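Local structure of Cel44C (Paenibacillus polymyxa, 2YIH) at residues A[140-145]-A[156-161]; A[237-242]-A[257-262]. The protein hydrolyses beta-1,4-linked glucans, notably xyloglucan, as an endo-acting glycoside hydrolase of family 44, here represented by the family 44 part of a much longer, multidomain protein. The protein carries 8 engineered substitutions. All blocks are in the same frame, centred on the assembly; numbering follows the deposited sequence.

Contact 1 (A[140-145]-A[156-161]); sequences NAKNAP and YVYVDE. Engineered in segment 156-161: Y156 (natural residue Arg). With CA (calcium ion), chain C.
The K142 chain is fully extended (chi1 -169°), which carries it across one face of the Y158 ring and brings NZ to the carboxylate of E161. CG of K142 stands 3.5 Å from the centroid of the Y158 ring and only 7° off the ring normal, a CH-pi contact over the centre of the face. Beyond the ring, K142 NZ forms a salt bridge with E161 OE2 at 2.7 Å, from the syn side but tilted out of the carboxylate plane. The same NZ donates to P145 O at 2.8 Å, tying the loop back on itself, and Q147 supplies a further acceptor. E161 OE2 also accepts from the backbone N of Q147.

D160 secures the loop's start. Its backbone N donates to N140 O (3.0 Å), while D160 OD1 accepts from K142 N (3.0 Å, 157° at the hydrogen). A water bridges D160 OD2 to N143 N.

The loop following strand 135-139 is thus fastened to the first turn of helix 159-170, just beyond the calcium ion bound by the backbone O of Y156, an engineered residue. The charge of E161 is probably balanced by K142, while that of D160 is probably eased by the K142 N-H and a water.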
loop_
_atom_site.group_PDB
_atom_site.type_symbol
_atom_site.label_atom_id
_atom_site.label_comp_id
_atom_site.label_asym_id
_atom_site.label_seq_id
_atom_site.Cartn_x
_atom_site.Cartn_y
_atom_site.Cartn_z
ATOM N N ASN A 140 24.123 9.702 -5.648
ATOM C CA ASN A 140 23.102 9.224 -6.563
ATOM C C ASN A 140 23.691 8.728 -7.854
ATOM O O ASN A 140 23.286 7.650 -8.361
ATOM C CB ASN A 140 22.073 10.316 -6.827
ATOM C CG ASN A 140 21.214 10.571 -5.625
ATOM O OD1 ASN A 140 20.994 9.664 -4.800
ATOM N ND2 ASN A 140 20.778 11.801 -5.469
ATOM N N ALA A 141 24.645 9.493 -8.394
ATOM C CA ALA A 141 25.287 9.143 -9.693
ATOM C C ALA A 141 26.816 9.000 -9.553
ATOM O O ALA A 141 27.529 9.969 -9.212
ATOM C CB ALA A 141 24.935 10.198 -10.762
ATOM N N LYS A 142 27.307 7.792 -9.791
ATOM C CA LYS A 142 28.712 7.463 -9.582
ATOM C C LYS A 142 29.640 8.259 -10.501
ATOM O O LYS A 142 30.746 8.657 -10.090
ATOM C CB LYS A 142 28.937 5.952 -9.800
ATOM C CG LYS A 142 30.313 5.489 -9.344
ATOM C CD LYS A 142 30.531 3.982 -9.632
ATOM C CE LYS A 142 31.834 3.537 -8.914
ATOM N NZ LYS A 142 32.193 2.107 -9.317
ATOM N N ASN A 143 29.192 8.479 -11.737
ATOM C CA ASN A 143 30.076 9.129 -12.741
ATOM C C ASN A 143 31.455 8.447 -12.850
ATOM O O ASN A 143 32.504 9.106 -12.906
ATOM C CB ASN A 143 30.205 10.656 -12.476
ATOM C CG ASN A 143 28.868 11.399 -12.601
ATOM O OD1 ASN A 143 28.602 12.380 -11.875
ATOM N ND2 ASN A 143 27.995 10.892 -13.440
ATOM N N ALA A 144 31.444 7.122 -12.873
ATOM C CA ALA A 144 32.660 6.317 -13.022
ATOM C C ALA A 144 32.174 4.946 -13.442
ATOM O O ALA A 144 30.979 4.644 -13.253
ATOM C CB ALA A 144 33.432 6.230 -11.681
ATOM N N PRO A 145 33.093 4.074 -13.904
ATOM C CA PRO A 145 32.627 2.777 -14.379
ATOM C C PRO A 145 31.939 2.012 -13.253
ATOM O O PRO A 145 32.449 1.979 -12.149
ATOM C CB PRO A 145 33.924 2.072 -14.805
ATOM C CG PRO A 145 34.791 3.205 -15.309
ATOM C CD PRO A 145 34.486 4.352 -14.336
ATOM N N TYR A 156 31.373 5.319 0.445
ATOM C CA TYR A 156 30.272 5.717 -0.439
ATOM C C TYR A 156 29.421 4.535 -0.793
ATOM O O TYR A 156 29.943 3.433 -0.949
ATOM C CB TYR A 156 30.820 6.267 -1.762
ATOM C CG TYR A 156 31.631 7.525 -1.549
ATOM C CD1 TYR A 156 31.001 8.699 -1.173
ATOM C CD2 TYR A 156 33.030 7.497 -1.644
ATOM C CE1 TYR A 156 31.751 9.858 -0.921
ATOM C CE2 TYR A 156 33.783 8.619 -1.388
ATOM C CZ TYR A 156 33.156 9.791 -1.044
ATOM O OH TYR A 156 33.893 10.916 -0.797
ATOM N N VAL A 157 28.157 4.810 -1.089
ATOM C CA VAL A 157 27.324 3.816 -1.762
ATOM C C VAL A 157 26.676 4.570 -2.914
ATOM O O VAL A 157 26.236 5.687 -2.727
ATOM C CB VAL A 157 26.267 3.256 -0.778
ATOM C CG1 VAL A 157 25.262 2.450 -1.482
ATOM C CG2 VAL A 157 26.987 2.408 0.310
ATOM N N TYR A 158 26.713 4.006 -4.120
ATOM C CA TYR A 158 26.243 4.736 -5.293
ATOM C C TYR A 158 24.910 4.167 -5.725
ATOM O O TYR A 158 24.821 2.995 -6.029
ATOM C CB TYR A 158 27.246 4.543 -6.431
ATOM C CG TYR A 158 28.586 5.195 -6.142
ATOM C CD1 TYR A 158 28.704 6.581 -6.159
ATOM C CD2 TYR A 158 29.713 4.423 -5.783
ATOM C CE1 TYR A 158 29.928 7.210 -5.906
ATOM C CE2 TYR A 158 30.953 5.044 -5.492
ATOM C CZ TYR A 158 31.036 6.431 -5.562
ATOM O OH TYR A 158 32.255 7.041 -5.325
ATOM N N VAL A 159 23.879 4.992 -5.808
ATOM C CA VAL A 159 22.545 4.418 -6.022
ATOM C C VAL A 159 22.413 3.948 -7.464
ATOM O O VAL A 159 21.853 2.867 -7.716
ATOM C CB VAL A 159 21.420 5.392 -5.658
ATOM C CG1 VAL A 159 20.070 4.695 -5.845
ATOM C CG2 VAL A 159 21.556 5.843 -4.210
ATOM N N ASP A 160 22.941 4.709 -8.426
ATOM C CA ASP A 160 22.787 4.278 -9.811
ATOM C C ASP A 160 23.578 3.004 -10.130
ATOM O O ASP A 160 23.174 2.217 -10.988
ATOM C CB ASP A 160 23.011 5.431 -10.832
ATOM C CG ASP A 160 24.449 5.935 -10.883
ATOM O OD1 ASP A 160 25.284 5.632 -10.008
ATOM O OD2 ASP A 160 24.729 6.699 -11.836
ATOM N N GLU A 161 24.666 2.779 -9.396
ATOM C CA GLU A 161 25.422 1.529 -9.469
ATOM C C GLU A 161 24.552 0.349 -9.020
ATOM O O GLU A 161 24.583 -0.734 -9.603
ATOM C CB GLU A 161 26.691 1.624 -8.615
ATOM C CG GLU A 161 27.591 0.396 -8.778
ATOM C CD GLU A 161 28.972 0.630 -8.225
ATOM O OE1 GLU A 161 29.090 0.915 -7.027
ATOM O OE2 GLU A 161 29.936 0.604 -9.016
HETATM CA CA CA C . 31.242 1.504 -1.317
HETATM O O HOH W 1 26.921 7.368 -13.133
HETATM O O HOH W 2 31.711 2.318 -3.592
HETATM O O HOH W 3 31.672 1.320 1.024
#

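Contact 2 (A[237-242]-A[257-262]); sequences GAYKDL and WFVDYY
A238 meets F258 through its backbone: A238 O lies 3.7 Å from F258 CD2, while the same oxygen accepts the helical bond from L242 N. At Y239, the carbonyl oxygen takes a hydrogen bond from V259 N at 3.3 Å, in the carbonyl plane. Y239 CB packs against W257 CZ3 (3.7 Å) and also against V259 CG2, and the two aromatic side chains run side by side, with W257 CZ3 at the edge of the tyrosine ring. The phenol of Y239 continues to H284 O on barrel strand 280-285, and the indole NE1 of W257 bonds to the S344 hydroxyl of helix 337-348. K240 contributes its carbonyl oxygen, K240 O, which accepts from F258 N at 2.9 Å; the donor sits well above the carbonyl plane, 58° out of it. D241 brings its CA near F258 CB, and its OD1 is engaged by T244 N. L242, with positive phi, directs its side chain at F258: L242 CB lies 4.1 Å from the ring centroid, over the face, and L242 CD1 approaches F258 CE2 at 3.9 Å. The phenylalanine reaches it because its CG is anti to the backbone N (chi1 172°). Replacing F258 with an alanine would probably leave one side of L242 without its aromatic partner and open a gap between the two segments.

The axes of 237-241 and 258-262 approach to 7.6 Å at 60°. W257 occupies the N-cap position, so F258 N and V259 N belong to the first turn of their helix and find acceptors in the other, the carbonyls of K240 and Y239. These two backbone bonds, with apolar packing around them, join the short helix that follows barrel strand 227-233 to the start of helix 258-273.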
loop_
_atom_site.group_PDB
_atom_site.type_symbol
_atom_site.label_atom_id
_atom_site.label_comp_id
_atom_site.label_asym_id
_atom_site.label_seq_id
_atom_site.Cartn_x
_atom_site.Cartn_y
_atom_site.Cartn_z
ATOM N N GLY A 237 -0.445 14.698 8.625
ATOM C CA GLY A 237 0.375 15.862 8.989
ATOM C C GLY A 237 1.459 16.171 7.954
ATOM O O GLY A 237 1.824 17.334 7.748
ATOM N N ALA A 238 1.972 15.136 7.292
ATOM C CA ALA A 238 2.920 15.314 6.214
ATOM C C ALA A 238 2.207 15.740 4.920
ATOM O O ALA A 238 2.734 16.565 4.168
ATOM C CB ALA A 238 3.709 14.003 5.975
ATOM N N TYR A 239 1.038 15.159 4.631
ATOM C CA TYR A 239 0.250 15.624 3.463
ATOM C C TYR A 239 -0.005 17.143 3.570
ATOM O O TYR A 239 0.089 17.865 2.579
ATOM C CB TYR A 239 -1.139 14.980 3.405
ATOM C CG TYR A 239 -1.303 13.463 3.350
ATOM C CD1 TYR A 239 -0.240 12.563 3.558
ATOM C CD2 TYR A 239 -2.590 12.941 3.186
ATOM C CE1 TYR A 239 -0.481 11.169 3.592
ATOM C CE2 TYR A 239 -2.836 11.592 3.195
ATOM C CZ TYR A 239 -1.800 10.706 3.477
ATOM O OH TYR A 239 -2.122 9.362 3.468
ATOM N N LYS A 240 -0.285 17.611 4.787
ATOM C CA LYS A 240 -0.736 18.998 5.005
ATOM C C LYS A 240 0.402 20.018 4.783
ATOM O O LYS A 240 0.267 20.927 3.981
ATOM C CB LYS A 240 -1.302 19.147 6.417
ATOM C CG LYS A 240 -1.977 20.526 6.662
ATOM C CD LYS A 240 -2.956 20.858 5.558
ATOM C CE LYS A 240 -3.904 21.969 5.984
ATOM N NZ LYS A 240 -3.239 23.286 5.873
ATOM N N ASP A 241 1.527 19.844 5.474
ATOM C CA ASP A 241 2.606 20.842 5.407
ATOM C C ASP A 241 3.958 20.206 5.704
ATOM O O ASP A 241 4.902 20.853 6.228
ATOM C CB ASP A 241 2.301 22.036 6.354
ATOM C CG ASP A 241 2.255 21.642 7.836
ATOM O OD1 ASP A 241 2.429 20.453 8.205
ATOM O OD2 ASP A 241 2.012 22.551 8.662
ATOM N N LEU A 242 4.077 18.940 5.308
ATOM C CA LEU A 242 5.308 18.218 5.522
ATOM C C LEU A 242 5.765 18.283 7.002
ATOM O O LEU A 242 6.927 18.494 7.304
ATOM C CB LEU A 242 6.406 18.673 4.525
ATOM C CG LEU A 242 7.585 17.692 4.379
ATOM C CD1 LEU A 242 7.132 16.344 3.765
ATOM C CD2 LEU A 242 8.671 18.320 3.492
ATOM N N TRP A 257 -2.116 22.543 0.238
ATOM C CA TRP A 257 -1.351 21.644 1.099
ATOM C C TRP A 257 -0.093 21.204 0.401
ATOM O O TRP A 257 0.070 21.460 -0.804
ATOM C CB TRP A 257 -2.178 20.421 1.566
ATOM C CG TRP A 257 -2.812 19.518 0.479
ATOM C CD1 TRP A 257 -3.023 19.806 -0.846
ATOM C CD2 TRP A 257 -3.424 18.244 0.719
ATOM N NE1 TRP A 257 -3.699 18.762 -1.447
ATOM C CE2 TRP A 257 -3.970 17.802 -0.503
ATOM C CE3 TRP A 257 -3.568 17.439 1.862
ATOM C CZ2 TRP A 257 -4.641 16.574 -0.629
ATOM C CZ3 TRP A 257 -4.255 16.222 1.753
ATOM C CH2 TRP A 257 -4.782 15.804 0.515
ATOM N N PHE A 258 0.813 20.572 1.162
ATOM C CA PHE A 258 2.121 20.152 0.621
ATOM C C PHE A 258 1.969 19.195 -0.583
ATOM O O PHE A 258 2.789 19.207 -1.504
ATOM C CB PHE A 258 2.991 19.522 1.748
ATOM C CG PHE A 258 4.256 18.904 1.243
ATOM C CD1 PHE A 258 5.329 19.697 0.874
ATOM C CD2 PHE A 258 4.303 17.531 0.957
ATOM C CE1 PHE A 258 6.484 19.115 0.257
ATOM C CE2 PHE A 258 5.419 16.940 0.355
ATOM C CZ PHE A 258 6.522 17.729 -0.023
ATOM N N VAL A 259 0.925 18.362 -0.552
ATOM C CA VAL A 259 0.630 17.437 -1.660
ATOM C C VAL A 259 0.713 18.216 -2.988
ATOM O O VAL A 259 1.379 17.781 -3.923
ATOM C CB VAL A 259 -0.789 16.813 -1.495
ATOM C CG1 VAL A 259 -1.288 16.120 -2.817
ATOM C CG2 VAL A 259 -0.811 15.834 -0.297
ATOM N N ASP A 260 0.062 19.383 -3.040
ATOM C CA ASP A 260 0.032 20.200 -4.265
ATOM C C ASP A 260 1.384 20.791 -4.617
ATOM O O ASP A 260 1.787 20.767 -5.791
ATOM C CB ASP A 260 -0.983 21.346 -4.110
ATOM C CG ASP A 260 -2.417 20.844 -4.070
ATOM O OD1 ASP A 260 -2.673 19.695 -4.493
ATOM O OD2 ASP A 260 -3.287 21.575 -3.561
ATOM N N TYR A 261 2.099 21.289 -3.599
ATOM C CA TYR A 261 3.437 21.849 -3.821
ATOM C C TYR A 261 4.353 20.793 -4.453
ATOM O O TYR A 261 5.081 21.063 -5.409
ATOM C CB TYR A 261 4.037 22.379 -2.495
ATOM C CG TYR A 261 5.521 22.726 -2.568
ATOM C CD1 TYR A 261 5.939 24.002 -2.949
ATOM C CD2 TYR A 261 6.510 21.795 -2.207
ATOM C CE1 TYR A 261 7.311 24.314 -3.016
ATOM C CE2 TYR A 261 7.873 22.104 -2.268
ATOM C CZ TYR A 261 8.263 23.364 -2.673
ATOM O OH TYR A 261 9.586 23.679 -2.749
ATOM N N TYR A 262 4.345 19.602 -3.866
ATOM C CA TYR A 262 5.203 18.520 -4.355
ATOM C C TYR A 262 4.867 18.133 -5.799
ATOM O O TYR A 262 5.752 18.015 -6.644
ATOM C CB TYR A 262 5.079 17.310 -3.447
ATOM C CG TYR A 262 5.946 16.116 -3.832
ATOM C CD1 TYR A 262 7.264 15.989 -3.346
ATOM C CD2 TYR A 262 5.402 15.057 -4.572
ATOM C CE1 TYR A 262 8.025 14.878 -3.662
ATOM C CE2 TYR A 262 6.137 13.955 -4.876
ATOM C CZ TYR A 262 7.437 13.858 -4.399
ATOM O OH TYR A 262 8.130 12.734 -4.657
#

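In the fold
Both contacts belong to the family 44 TIM barrel region but share no atoms: their centres are 30 Å apart and their nearest atoms about 13 Å. They follow one another along the chain, contact 1 closing before contact 2 opens. Contact 1 is peripheral, its centre 29 Å from the chain centre, beside the calcium site completed by E56, D151 and D154; the side chain of E161 is about 5 Å from that of E56. Contact 2 is buried, its centre 19 Å from the chain centre. It contributes no residue to the glycan pocket, yet the D241 side chain lies about 6 Å from a bound glucose unit, and Q243, just beyond 237-242, lines that pocket.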